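Local coordinates for protein tryptophanyl-tRNA synthetase (Mycoplasma pneumoniae, PDB 2YY5) that probably catalyses the ATP-dependent attachment of tryptophan to its cognate tRNA, as a homodimeric class I aminoacyl-tRNA synthetase, at residues K5-T9 with Y146-P152; Q157-L161 with P182-Q186; I214-D218 with L299-Q303; L258-N264 with E293-L298. The protein carries 1 engineered substitution. All coordinates share one frame; numbering follows the deposited sequence.

Contact 1. Residues K5-T9 with Y146-P152; sequences KRALT and YQPDIVP. With WSA (5'-O-[(L-tryptophylamino)sulfonyl]adenosine), chain J.
The carbonyl oxygen Arg6 O takes two backbone donors, Asp149 N at 2.8 Å and Ile150 N at 3.2 Å. This is where strand 150-152 meets strand 6-11 within the nucleotide-binding Rossmann fold of the class I synthetases, through a single parallel bridge between Ala7 and Ile150. The two strands splay at 41°, and the pairing ends with Leu8 N on Ile150 O. The backbone ahead of the bridge is held by side chains. Asp149 OD1 accepts Arg6 N at 2.9 Å, met from above the carboxylate plane, while Asp149 OD2 pairs with Arg180. Arg6 leaves the strand with CG anti to the backbone N (chi1 -178°) and bends at chi3, which lets NH2 donate a hydrogen bond to Tyr146 O, 2.7 Å away and tilted from the guanidinium plane. Leu8 packs its CB on Pro148 and reaches CD1 to the CD2 side of the Tyr146 ring, whose hydroxyl binds His89. Toward the active site, Val151 CG1 lies 3.7 Å from CH2 of the tryptophanyl indole of the bound adenylate analogue. Beside it Thr9 OG1 donates to Pro152 O at 2.8 Å, and the same hydroxyl sits 3.6 Å from indole atom CZ3.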
# COMPACT_ATOMS: atom_id res chain seq x y z
N LYS B 5 -17.70 -1.56 -24.62
CA LYS B 5 -16.26 -1.58 -24.29
C LYS B 5 -15.96 -0.50 -23.24
O LYS B 5 -16.54 0.58 -23.29
CB LYS B 5 -15.42 -1.32 -25.54
CG LYS B 5 -15.94 -0.21 -26.46
CD LYS B 5 -14.82 0.58 -27.15
CE LYS B 5 -13.90 -0.26 -28.07
NZ LYS B 5 -12.82 0.58 -28.70
N ARG B 6 -15.08 -0.82 -22.31
CA ARG B 6 -14.74 0.04 -21.18
C ARG B 6 -13.42 0.82 -21.17
O ARG B 6 -12.39 0.28 -21.57
CB ARG B 6 -14.80 -0.84 -19.93
CG ARG B 6 -14.53 -0.17 -18.60
CD ARG B 6 -14.64 -1.18 -17.43
NE ARG B 6 -15.96 -1.80 -17.35
CZ ARG B 6 -16.20 -3.02 -16.88
NH1 ARG B 6 -17.44 -3.49 -16.85
NH2 ARG B 6 -15.19 -3.77 -16.43
N ALA B 7 -13.46 2.05 -20.63
CA ALA B 7 -12.28 2.94 -20.52
C ALA B 7 -12.03 3.46 -19.09
O ALA B 7 -12.95 3.90 -18.41
CB ALA B 7 -12.46 4.14 -21.45
N LEU B 8 -10.77 3.42 -18.65
CA LEU B 8 -10.41 3.90 -17.32
C LEU B 8 -9.19 4.80 -17.39
O LEU B 8 -8.23 4.52 -18.12
CB LEU B 8 -10.08 2.73 -16.38
CG LEU B 8 -9.58 3.28 -15.04
CD1 LEU B 8 -10.73 3.31 -14.04
CD2 LEU B 8 -8.44 2.44 -14.51
N THR B 9 -9.22 5.88 -16.62
CA THR B 9 -8.09 6.81 -16.57
C THR B 9 -8.15 7.62 -15.30
O THR B 9 -9.24 7.88 -14.75
CB THR B 9 -8.05 7.77 -17.80
OG1 THR B 9 -6.77 8.41 -17.84
CG2 THR B 9 -9.13 8.85 -17.72
N TYR B 146 -10.98 -2.13 -12.52
CA TYR B 146 -12.12 -1.94 -13.41
C TYR B 146 -12.03 -2.77 -14.69
O TYR B 146 -12.91 -2.68 -15.55
CB TYR B 146 -12.26 -0.44 -13.73
CG TYR B 146 -12.42 0.38 -12.48
CD1 TYR B 146 -13.67 0.51 -11.86
CD2 TYR B 146 -11.31 0.94 -11.85
CE1 TYR B 146 -13.80 1.15 -10.62
CE2 TYR B 146 -11.43 1.58 -10.61
CZ TYR B 146 -12.67 1.68 -10.00
OH TYR B 146 -12.78 2.26 -8.76
N GLN B 147 -10.97 -3.57 -14.81
CA GLN B 147 -10.78 -4.44 -15.97
C GLN B 147 -11.16 -3.75 -17.27
O GLN B 147 -11.89 -4.31 -18.08
CB GLN B 147 -11.65 -5.69 -15.82
CG GLN B 147 -11.20 -6.67 -14.75
CD GLN B 147 -9.84 -7.25 -15.05
OE1 GLN B 147 -8.86 -6.95 -14.36
NE2 GLN B 147 -9.76 -8.07 -16.09
N PRO B 148 -10.65 -2.53 -17.50
CA PRO B 148 -10.98 -1.79 -18.72
C PRO B 148 -10.32 -2.33 -19.98
O PRO B 148 -9.31 -3.03 -19.91
CB PRO B 148 -10.47 -0.40 -18.40
CG PRO B 148 -9.18 -0.73 -17.71
CD PRO B 148 -9.61 -1.83 -16.74
N ASP B 149 -10.90 -1.99 -21.13
CA ASP B 149 -10.36 -2.40 -22.42
C ASP B 149 -9.19 -1.48 -22.78
O ASP B 149 -8.13 -1.93 -23.23
CB ASP B 149 -11.42 -2.31 -23.51
CG ASP B 149 -12.48 -3.39 -23.38
OD1 ASP B 149 -13.67 -3.06 -23.57
OD2 ASP B 149 -12.12 -4.55 -23.11
N ILE B 150 -9.41 -0.18 -22.58
CA ILE B 150 -8.36 0.79 -22.86
C ILE B 150 -8.12 1.73 -21.69
O ILE B 150 -8.93 1.85 -20.77
CB ILE B 150 -8.66 1.61 -24.16
CG1 ILE B 150 -9.72 2.70 -23.91
CG2 ILE B 150 -9.08 0.67 -25.27
CD1 ILE B 150 -11.07 2.18 -23.62
N VAL B 151 -6.96 2.38 -21.72
CA VAL B 151 -6.57 3.32 -20.69
C VAL B 151 -6.05 4.53 -21.43
O VAL B 151 -4.89 4.56 -21.85
CB VAL B 151 -5.46 2.72 -19.79
CG1 VAL B 151 -5.03 3.73 -18.74
CG2 VAL B 151 -5.97 1.47 -19.11
N PRO B 152 -6.90 5.54 -21.63
CA PRO B 152 -6.46 6.75 -22.34
C PRO B 152 -5.54 7.64 -21.51
O PRO B 152 -5.95 8.19 -20.47
CB PRO B 152 -7.78 7.42 -22.73
CG PRO B 152 -8.74 6.95 -21.70
CD PRO B 152 -8.37 5.51 -21.49
CD2 WSA J . -3.53 7.11 -13.79
CE3 WSA J . -3.84 7.38 -15.11
CZ3 WSA J . -4.47 6.42 -15.89
CH2 WSA J . -4.80 5.18 -15.33
CZ2 WSA J . -4.50 4.91 -14.00
CE2 WSA J . -3.86 5.88 -13.23
N11 WSA J . -3.48 5.90 -11.96
CD1 WSA J . -2.93 7.08 -11.68
CG WSA J . -2.94 7.85 -12.77
CB WSA J . -2.43 9.28 -12.86
CA WSA J . -1.27 9.39 -13.86
NH3 WSA J . -0.17 8.50 -13.49
C WSA J . -0.78 10.84 -13.88
O WSA J . -0.06 11.26 -12.97
NS WSA J . -1.16 11.61 -14.90
S WSA J . -1.02 13.18 -14.51
O1S WSA J . -1.88 13.50 -13.32
O2S WSA J . 0.40 13.50 -14.16
O5' WSA J . -1.45 13.92 -15.66
C5' WSA J . -2.73 13.61 -16.22
C4' WSA J . -2.70 13.19 -17.69
O4' WSA J . -2.06 14.21 -18.47
C3' WSA J . -1.92 11.89 -17.94
O3' WSA J . -2.59 11.12 -18.94
C2' WSA J . -0.60 12.42 -18.49
O2' WSA J . 0.01 11.43 -19.33
C1' WSA J . -1.15 13.55 -19.37
N9 WSA J . -0.06 14.48 -19.74
C8 WSA J . 0.78 15.06 -18.88
N7 WSA J . 1.59 15.88 -19.54
C5 WSA J . 1.28 15.83 -20.83
C4 WSA J . 0.23 14.92 -20.96
N3 WSA J . -0.28 14.68 -22.18
C2 WSA J . 0.21 15.30 -23.24
N1 WSA J . 1.20 16.16 -23.15
C6 WSA J . 1.76 16.45 -21.96
N6 WSA J . 2.75 17.34 -21.87

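Contact 2. Residues Q157-L161 with P182-Q186; sequences QKQHL and PQFVQ. With WSA (5'-O-[(L-tryptophylamino)sulfonyl]adenosine), chain J; SO4 (sulfate ion), chain I.
Phe184 has CG anti to the backbone N (chi1 166°), which places its ring against helix 158-175, and Lys158 meets it with a chain that runs straight through chi1 and chi2, then folds at chi3 (-80°) and chi4. This bend brings NZ to 3.1 Å from Phe184 CE2, on the same side of the ring as the lysine CB, which lies over that face, 4.2 Å above the plane and offset toward the rim. Leu161 comes instead to the ring edge: its CG is 3.9 Å from Phe184 CD1 and also packs on Phe184 CB, and its CD1 extends loosely to Pro182 CG. Together these side chains seat the first turn of the helix against strand 183-185, closing the beta-alpha-beta crossover that begins with strand 150-152, its parallel neighbour, where Leu161 also touches Val151.

Gln157, at the N-cap position, turns the other way, into the ligand pocket. Its OE1 accepts the amino group NH3 of the bound tryptophanyl sulfamoyl adenosine at 2.8 Å and His160 ND1 at 2.9 Å. The latter bond is fairly straight and lies in the imidazole plane, but meets OE1 from above the amide carbonyl plane (47° out), not on a lone pair. A sulfate, probably from the crystallisation liquor, sits at the edge of the His160 ring near CE1. Two donors on OE1 are consistent with His160 acting as a second-shell residue that orients the glutamine for the tryptophan amino group.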
# COMPACT_ATOMS: atom_id res chain seq x y z
N GLN B 157 2.96 8.15 -19.96
CA GLN B 157 2.41 7.06 -19.16
C GLN B 157 2.57 5.67 -19.77
O GLN B 157 1.97 4.71 -19.27
CB GLN B 157 0.93 7.33 -18.89
CG GLN B 157 0.71 8.49 -17.96
CD GLN B 157 1.43 8.29 -16.65
OE1 GLN B 157 1.00 7.51 -15.80
NE2 GLN B 157 2.56 8.98 -16.48
N LYS B 158 3.38 5.55 -20.82
CA LYS B 158 3.58 4.27 -21.49
C LYS B 158 4.24 3.17 -20.66
O LYS B 158 3.75 2.04 -20.64
CB LYS B 158 4.38 4.45 -22.79
CG LYS B 158 4.74 3.12 -23.46
CD LYS B 158 5.45 3.30 -24.79
CE LYS B 158 4.48 3.61 -25.90
NZ LYS B 158 3.59 4.76 -25.54
N GLN B 159 5.34 3.49 -19.99
CA GLN B 159 6.03 2.50 -19.16
C GLN B 159 5.08 1.92 -18.12
O GLN B 159 5.11 0.72 -17.83
CB GLN B 159 7.22 3.12 -18.43
CG GLN B 159 8.58 2.90 -19.07
CD GLN B 159 9.71 2.93 -18.04
OE1 GLN B 159 9.80 3.84 -17.21
NE2 GLN B 159 10.58 1.92 -18.09
N HIS B 160 4.25 2.79 -17.55
CA HIS B 160 3.30 2.37 -16.53
C HIS B 160 2.31 1.36 -17.08
O HIS B 160 1.99 0.37 -16.42
CB HIS B 160 2.58 3.59 -15.97
CG HIS B 160 3.48 4.48 -15.16
ND1 HIS B 160 3.27 5.84 -15.04
CD2 HIS B 160 4.58 4.20 -14.42
CE1 HIS B 160 4.21 6.35 -14.26
NE2 HIS B 160 5.02 5.38 -13.88
N LEU B 161 1.82 1.60 -18.30
CA LEU B 161 0.89 0.66 -18.91
C LEU B 161 1.58 -0.68 -19.15
O LEU B 161 0.97 -1.74 -18.99
CB LEU B 161 0.32 1.23 -20.21
CG LEU B 161 -1.12 1.73 -20.03
CD1 LEU B 161 -1.99 0.57 -19.59
CD2 LEU B 161 -1.19 2.85 -18.99
N PRO B 182 -5.08 -4.58 -20.05
CA PRO B 182 -5.48 -3.23 -20.46
C PRO B 182 -4.61 -2.74 -21.61
O PRO B 182 -3.41 -2.99 -21.64
CB PRO B 182 -5.27 -2.42 -19.20
CG PRO B 182 -4.07 -3.08 -18.59
CD PRO B 182 -4.40 -4.56 -18.74
N GLN B 183 -5.22 -2.05 -22.57
CA GLN B 183 -4.48 -1.52 -23.70
C GLN B 183 -4.14 -0.03 -23.56
O GLN B 183 -5.01 0.78 -23.27
CB GLN B 183 -5.26 -1.72 -25.00
CG GLN B 183 -4.66 -0.94 -26.15
CD GLN B 183 -5.31 -1.26 -27.48
OE1 GLN B 183 -6.53 -1.17 -27.63
NE2 GLN B 183 -4.49 -1.65 -28.46
N PHE B 184 -2.87 0.31 -23.79
CA PHE B 184 -2.43 1.70 -23.72
C PHE B 184 -2.98 2.46 -24.93
O PHE B 184 -2.86 1.99 -26.07
CB PHE B 184 -0.90 1.76 -23.73
CG PHE B 184 -0.34 3.13 -24.00
CD1 PHE B 184 -0.20 4.06 -22.97
CD2 PHE B 184 0.02 3.51 -25.29
CE1 PHE B 184 0.31 5.34 -23.22
CE2 PHE B 184 0.52 4.79 -25.55
CZ PHE B 184 0.66 5.71 -24.50
N VAL B 185 -3.59 3.61 -24.69
CA VAL B 185 -4.15 4.43 -25.77
C VAL B 185 -3.84 5.92 -25.57
O VAL B 185 -4.20 6.52 -24.55
CB VAL B 185 -5.67 4.23 -25.90
CG1 VAL B 185 -6.26 5.29 -26.82
CG2 VAL B 185 -5.95 2.86 -26.48
N GLN B 186 -3.18 6.51 -26.56
CA GLN B 186 -2.81 7.92 -26.52
C GLN B 186 -3.36 8.63 -27.75
O GLN B 186 -3.64 7.99 -28.77
CB GLN B 186 -1.29 8.07 -26.49
CG GLN B 186 -0.62 7.70 -27.80
CD GLN B 186 0.90 7.89 -27.78
OE1 GLN B 186 1.57 7.58 -28.76
NE2 GLN B 186 1.43 8.38 -26.67
CD2 WSA J . -3.53 7.11 -13.79
CE3 WSA J . -3.84 7.38 -15.11
CZ3 WSA J . -4.47 6.42 -15.89
CH2 WSA J . -4.80 5.18 -15.33
CZ2 WSA J . -4.50 4.91 -14.00
CE2 WSA J . -3.86 5.88 -13.23
N11 WSA J . -3.48 5.90 -11.96
CD1 WSA J . -2.93 7.08 -11.68
CG WSA J . -2.94 7.85 -12.77
CB WSA J . -2.43 9.28 -12.86
CA WSA J . -1.27 9.39 -13.86
NH3 WSA J . -0.17 8.50 -13.49
C WSA J . -0.78 10.84 -13.88
O WSA J . -0.06 11.26 -12.97
NS WSA J . -1.16 11.61 -14.90
S WSA J . -1.02 13.18 -14.51
O1S WSA J . -1.88 13.50 -13.32
O2S WSA J . 0.40 13.50 -14.16
O5' WSA J . -1.45 13.92 -15.66
C5' WSA J . -2.73 13.61 -16.22
C4' WSA J . -2.70 13.19 -17.69
O4' WSA J . -2.06 14.21 -18.47
C3' WSA J . -1.92 11.89 -17.94
O3' WSA J . -2.59 11.12 -18.94
C2' WSA J . -0.60 12.42 -18.49
O2' WSA J . 0.01 11.43 -19.33
C1' WSA J . -1.15 13.55 -19.37
N9 WSA J . -0.06 14.48 -19.74
C8 WSA J . 0.78 15.06 -18.88
N7 WSA J . 1.59 15.88 -19.54
C5 WSA J . 1.28 15.83 -20.83
C4 WSA J . 0.23 14.92 -20.96
N3 WSA J . -0.28 14.68 -22.18
C2 WSA J . 0.21 15.30 -23.24
N1 WSA J . 1.20 16.16 -23.15
C6 WSA J . 1.76 16.45 -21.96
N6 WSA J . 2.75 17.34 -21.87
S SO4 I . 3.55 10.07 -13.19
O1 SO4 I . 4.75 9.23 -13.33
O2 SO4 I . 2.49 9.54 -14.06
O3 SO4 I . 3.10 10.05 -11.78
O4 SO4 I . 3.89 11.45 -13.58

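Contact 3. Residues I214-D218 with L299-Q303; sequences IYLDD and LVNIQ
Leu299, well along helix 284-308, opens the segment, and its CD2 branch meets Ile214 CG2 at 3.9 Å, the two side chains crossing at about a right angle. The same CD2 lies 4.0 Å from Tyr215 O, so one methyl touches both a side chain and a main-chain carbonyl of the loop. Further on, Ile302 packs on Val71 of helix 54-71. Gln303 then makes the polar part of the contact. Its CG stands anti to the carbonyl carbon (chi1 -67°) and the chain beyond is extended, which puts the terminal amide at the type I turn formed by Tyr215 to Asp218. Gln303 NE2 donates to Asp218 O at 3.1 Å, from above the carbonyl plane, and lies 3.0 Å from Leu216 O.

The turn has its own bracing: Asp218 N binds Tyr215 O at 3.1 Å, and Asp218 OD1 accepts Tyr215 N while also forming a salt bridge with Lys226. Backbone bonds from Ile214 to Leu19 and from Leu216 to Gln17 tie the loop to the 'HIGH' region, and Ile214 lies close to Met203 of the 'KMSKS' region. Asp218 OD1 thus serves the turn and Lys226, whereas the carbonyl O of the same residue accepts Gln303 NE2. The helix is joined to a loop behind the active site by a neutral amide on a main-chain carbonyl, with no charged pair across the contact.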
# COMPACT_ATOMS: atom_id res chain seq x y z
N ILE B 214 1.40 26.41 -19.97
CA ILE B 214 0.16 27.17 -20.04
C ILE B 214 -0.78 26.52 -19.04
O ILE B 214 -1.30 25.43 -19.30
CB ILE B 214 -0.49 27.10 -21.45
CG1 ILE B 214 0.48 27.64 -22.51
CG2 ILE B 214 -1.80 27.88 -21.46
CD1 ILE B 214 0.88 29.09 -22.30
N TYR B 215 -0.99 27.15 -17.88
CA TYR B 215 -1.87 26.59 -16.86
C TYR B 215 -3.32 26.84 -17.23
O TYR B 215 -3.64 27.86 -17.85
CB TYR B 215 -1.58 27.22 -15.48
CG TYR B 215 -0.17 26.99 -14.99
CD1 TYR B 215 0.32 25.70 -14.76
CD2 TYR B 215 0.69 28.07 -14.78
CE1 TYR B 215 1.63 25.49 -14.34
CE2 TYR B 215 2.01 27.87 -14.37
CZ TYR B 215 2.47 26.58 -14.15
OH TYR B 215 3.77 26.39 -13.76
N LEU B 216 -4.19 25.91 -16.85
CA LEU B 216 -5.61 26.04 -17.15
C LEU B 216 -6.25 27.24 -16.44
O LEU B 216 -7.28 27.74 -16.88
CB LEU B 216 -6.33 24.73 -16.79
CG LEU B 216 -6.46 23.74 -17.96
CD1 LEU B 216 -5.20 23.73 -18.80
CD2 LEU B 216 -6.77 22.35 -17.43
N ASP B 217 -5.63 27.70 -15.36
CA ASP B 217 -6.14 28.85 -14.63
C ASP B 217 -5.26 30.08 -14.84
O ASP B 217 -5.14 30.94 -13.97
CB ASP B 217 -6.25 28.54 -13.13
CG ASP B 217 -4.90 28.29 -12.49
OD1 ASP B 217 -3.88 28.82 -12.98
OD2 ASP B 217 -4.86 27.56 -11.48
N ASP B 218 -4.62 30.15 -16.00
CA ASP B 218 -3.77 31.28 -16.31
C ASP B 218 -4.65 32.38 -16.91
O ASP B 218 -5.48 32.10 -17.78
CB ASP B 218 -2.70 30.87 -17.33
CG ASP B 218 -1.32 30.72 -16.72
OD1 ASP B 218 -0.42 30.25 -17.44
OD2 ASP B 218 -1.13 31.08 -15.53
N LEU B 299 -9.35 28.70 -22.67
CA LEU B 299 -9.21 28.94 -21.24
C LEU B 299 -10.36 29.77 -20.66
O LEU B 299 -10.95 29.39 -19.64
CB LEU B 299 -7.86 29.60 -20.94
CG LEU B 299 -6.67 28.65 -20.79
CD1 LEU B 299 -6.84 27.42 -21.65
CD2 LEU B 299 -5.40 29.36 -21.17
N VAL B 300 -10.69 30.88 -21.31
CA VAL B 300 -11.77 31.75 -20.85
C VAL B 300 -13.08 30.97 -20.78
O VAL B 300 -13.89 31.20 -19.89
CB VAL B 300 -11.91 32.99 -21.78
CG1 VAL B 300 -13.19 33.76 -21.47
CG2 VAL B 300 -10.71 33.90 -21.58
N ASN B 301 -13.28 30.04 -21.70
CA ASN B 301 -14.49 29.23 -21.73
C ASN B 301 -14.47 28.08 -20.71
O ASN B 301 -15.51 27.53 -20.36
CB ASN B 301 -14.73 28.68 -23.14
CG ASN B 301 -15.88 27.69 -23.19
OD1 ASN B 301 -15.70 26.49 -22.93
ND2 ASN B 301 -17.07 28.18 -23.51
N ILE B 302 -13.28 27.70 -20.25
CA ILE B 302 -13.18 26.64 -19.25
C ILE B 302 -13.35 27.34 -17.90
O ILE B 302 -14.19 26.96 -17.09
CB ILE B 302 -11.79 25.94 -19.24
CG1 ILE B 302 -11.47 25.34 -20.62
CG2 ILE B 302 -11.77 24.87 -18.16
CD1 ILE B 302 -12.47 24.32 -21.10
N GLN B 303 -12.54 28.37 -17.69
CA GLN B 303 -12.57 29.14 -16.46
C GLN B 303 -13.98 29.68 -16.25
O GLN B 303 -14.45 29.81 -15.12
CB GLN B 303 -11.54 30.28 -16.55
CG GLN B 303 -10.09 29.77 -16.57
CD GLN B 303 -9.06 30.83 -16.97
OE1 GLN B 303 -9.10 31.96 -16.49
NE2 GLN B 303 -8.14 30.45 -17.84

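Contact 4. Residues L258-N264 with E293-L298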
# COMPACT_ATOMS: atom_id res chain seq x y z
N LEU B 258 -6.78 22.79 -30.88
CA LEU B 258 -7.68 23.79 -30.32
C LEU B 258 -8.77 24.22 -31.29
O LEU B 258 -9.86 24.62 -30.89
CB LEU B 258 -6.89 25.01 -29.85
CG LEU B 258 -5.88 24.74 -28.73
CD1 LEU B 258 -5.22 26.06 -28.33
CD2 LEU B 258 -6.59 24.10 -27.54
N LEU B 259 -8.47 24.14 -32.59
CA LEU B 259 -9.42 24.53 -33.61
C LEU B 259 -10.64 23.60 -33.70
O LEU B 259 -11.67 24.00 -34.23
CB LEU B 259 -8.71 24.61 -34.96
CG LEU B 259 -7.59 25.66 -34.98
CD1 LEU B 259 -6.86 25.62 -36.31
CD2 LEU B 259 -8.19 27.04 -34.73
N LYS B 260 -10.51 22.37 -33.19
CA LYS B 260 -11.61 21.40 -33.21
C LYS B 260 -12.68 21.83 -32.20
O LYS B 260 -13.83 21.41 -32.27
CB LYS B 260 -11.14 20.00 -32.80
CG LYS B 260 -9.75 19.60 -33.27
CD LYS B 260 -9.25 18.34 -32.54
CE LYS B 260 -9.95 17.08 -33.03
NZ LYS B 260 -9.69 16.83 -34.47
N GLU B 261 -12.27 22.66 -31.25
CA GLU B 261 -13.17 23.13 -30.21
C GLU B 261 -14.27 24.06 -30.75
O GLU B 261 -14.03 24.83 -31.67
CB GLU B 261 -12.35 23.87 -29.15
CG GLU B 261 -12.90 23.73 -27.74
CD GLU B 261 -12.54 22.41 -27.10
OE1 GLU B 261 -13.28 21.97 -26.21
OE2 GLU B 261 -11.51 21.80 -27.48
N PRO B 262 -15.50 23.97 -30.20
CA PRO B 262 -16.62 24.82 -30.64
C PRO B 262 -16.18 26.28 -30.65
O PRO B 262 -16.32 26.98 -31.66
CB PRO B 262 -17.69 24.53 -29.61
CG PRO B 262 -17.49 23.05 -29.38
CD PRO B 262 -15.98 22.95 -29.24
N VAL B 263 -15.65 26.75 -29.52
CA VAL B 263 -15.13 28.11 -29.49
C VAL B 263 -13.99 27.95 -30.49
O VAL B 263 -13.44 26.86 -30.63
CB VAL B 263 -14.58 28.46 -28.09
CG1 VAL B 263 -14.30 29.96 -28.00
CG2 VAL B 263 -15.57 28.05 -27.02
N ASN B 264 -13.62 29.02 -31.19
CA ASN B 264 -12.56 28.92 -32.19
C ASN B 264 -13.11 28.46 -33.54
O ASN B 264 -12.36 28.21 -34.49
CB ASN B 264 -11.45 27.96 -31.75
CG ASN B 264 -10.70 28.44 -30.52
OD1 ASN B 264 -10.81 29.61 -30.14
ND2 ASN B 264 -9.92 27.55 -29.90
N GLU B 293 -5.03 33.23 -29.55
CA GLU B 293 -6.47 33.43 -29.61
C GLU B 293 -7.21 32.12 -29.31
O GLU B 293 -8.12 32.09 -28.49
CB GLU B 293 -6.89 33.96 -30.99
CG GLU B 293 -8.35 34.41 -31.07
CD GLU B 293 -8.74 34.83 -32.48
OE1 GLU B 293 -8.01 35.64 -33.09
OE2 GLU B 293 -9.77 34.34 -32.99
N ALA B 294 -6.81 31.04 -29.98
CA ALA B 294 -7.44 29.75 -29.76
C ALA B 294 -7.28 29.36 -28.29
O ALA B 294 -8.21 28.85 -27.66
CB ALA B 294 -6.79 28.70 -30.65
N THR B 295 -6.10 29.63 -27.75
CA THR B 295 -5.83 29.31 -26.36
C THR B 295 -6.66 30.14 -25.39
O THR B 295 -7.33 29.58 -24.52
CB THR B 295 -4.35 29.49 -26.04
OG1 THR B 295 -3.57 28.67 -26.92
CG2 THR B 295 -4.07 29.09 -24.60
N VAL B 296 -6.62 31.46 -25.53
CA VAL B 296 -7.38 32.33 -24.64
C VAL B 296 -8.85 31.93 -24.71
O VAL B 296 -9.49 31.74 -23.68
CB VAL B 296 -7.24 33.83 -25.03
CG1 VAL B 296 -8.21 34.68 -24.21
CG2 VAL B 296 -5.81 34.31 -24.78
N ASN B 297 -9.38 31.80 -25.92
CA ASN B 297 -10.77 31.41 -26.11
C ASN B 297 -11.11 30.17 -25.29
O ASN B 297 -12.10 30.16 -24.57
CB ASN B 297 -11.05 31.13 -27.59
CG ASN B 297 -11.11 32.40 -28.43
OD1 ASN B 297 -10.81 33.50 -27.94
ND2 ASN B 297 -11.49 32.26 -29.70
N LEU B 298 -10.28 29.14 -25.40
CA LEU B 298 -10.52 27.90 -24.67
C LEU B 298 -10.45 28.13 -23.15
O LEU B 298 -11.40 27.81 -22.43
CB LEU B 298 -9.49 26.84 -25.10
CG LEU B 298 -9.59 25.37 -24.67
CD1 LEU B 298 -9.43 25.27 -23.18
CD2 LEU B 298 -10.90 24.74 -25.11
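Asn264 and Asn297 join their amides at the heart of this contact, Asn297 ND2 giving a hydrogen bond to Asn264 OD1 at 2.8 Å, nearly along the C=O axis. The setting is the all-helical region of the synthetase, where the end of helix 246-259 and the loop leading into helix 265-271 lie against helix 284-308. The two amide planes are turned 31° from each other. Asn264 stands at the N-cap position of helix 265-271, yet its side chain does not cap; holding CG anti to the carbonyl carbon (chi1 -65°), it reaches the long helix.

The close-packed side is mostly apolar. Leu258 sets its CB against Ala294 CB at 3.8 Å, rests CD2 near Leu298 CG at 4.3 Å, and directs CD1 toward the hydroxyl of Thr295, whose OG1 is bonded within its own helix to Leu291 O. Leu267 and Leu23 from neighbouring helices cover this side further.

Toward solvent fewer atoms meet. Glu261 lays its CG and carboxylate carbon on Leu298 CD2, a single methyl, and Val263 touches by one branch, CG1 lying 3.5 Å from Asn297 CB.

Asn264 ND2 ties the two segments together. It donates in the amide plane to both Leu258 O and Ala294 O, each at 3.1 Å. Both carbonyls also accept a backbone N-H, Glu261 N on Leu258 O and Leu298 N on Ala294 O, and in each case the two donors arrive from opposite faces of the carbonyl plane.

The four contacts form two pairs. Contacts 1 and 2 have centres 11 Å apart, share the sheet of strands 150-152 and 183-185, and both touch the bound adenylate analogue. Contacts 3 and 4, also 11 Å apart between centres, share helix 284-308, and Ile214 packs on Thr295. About 27 or 28 Å separates the centres of one pair from those of the other. Along the chain contact 1 closes before contact 2 opens, both close before contact 3 opens, and contact 4 is nested within contact 3. The first pair shapes the tryptophan side of the active site; contact 3 ties helix 284-308 to a loop beside the predicted ATP-binding motifs, and contact 4 packs the helical region itself.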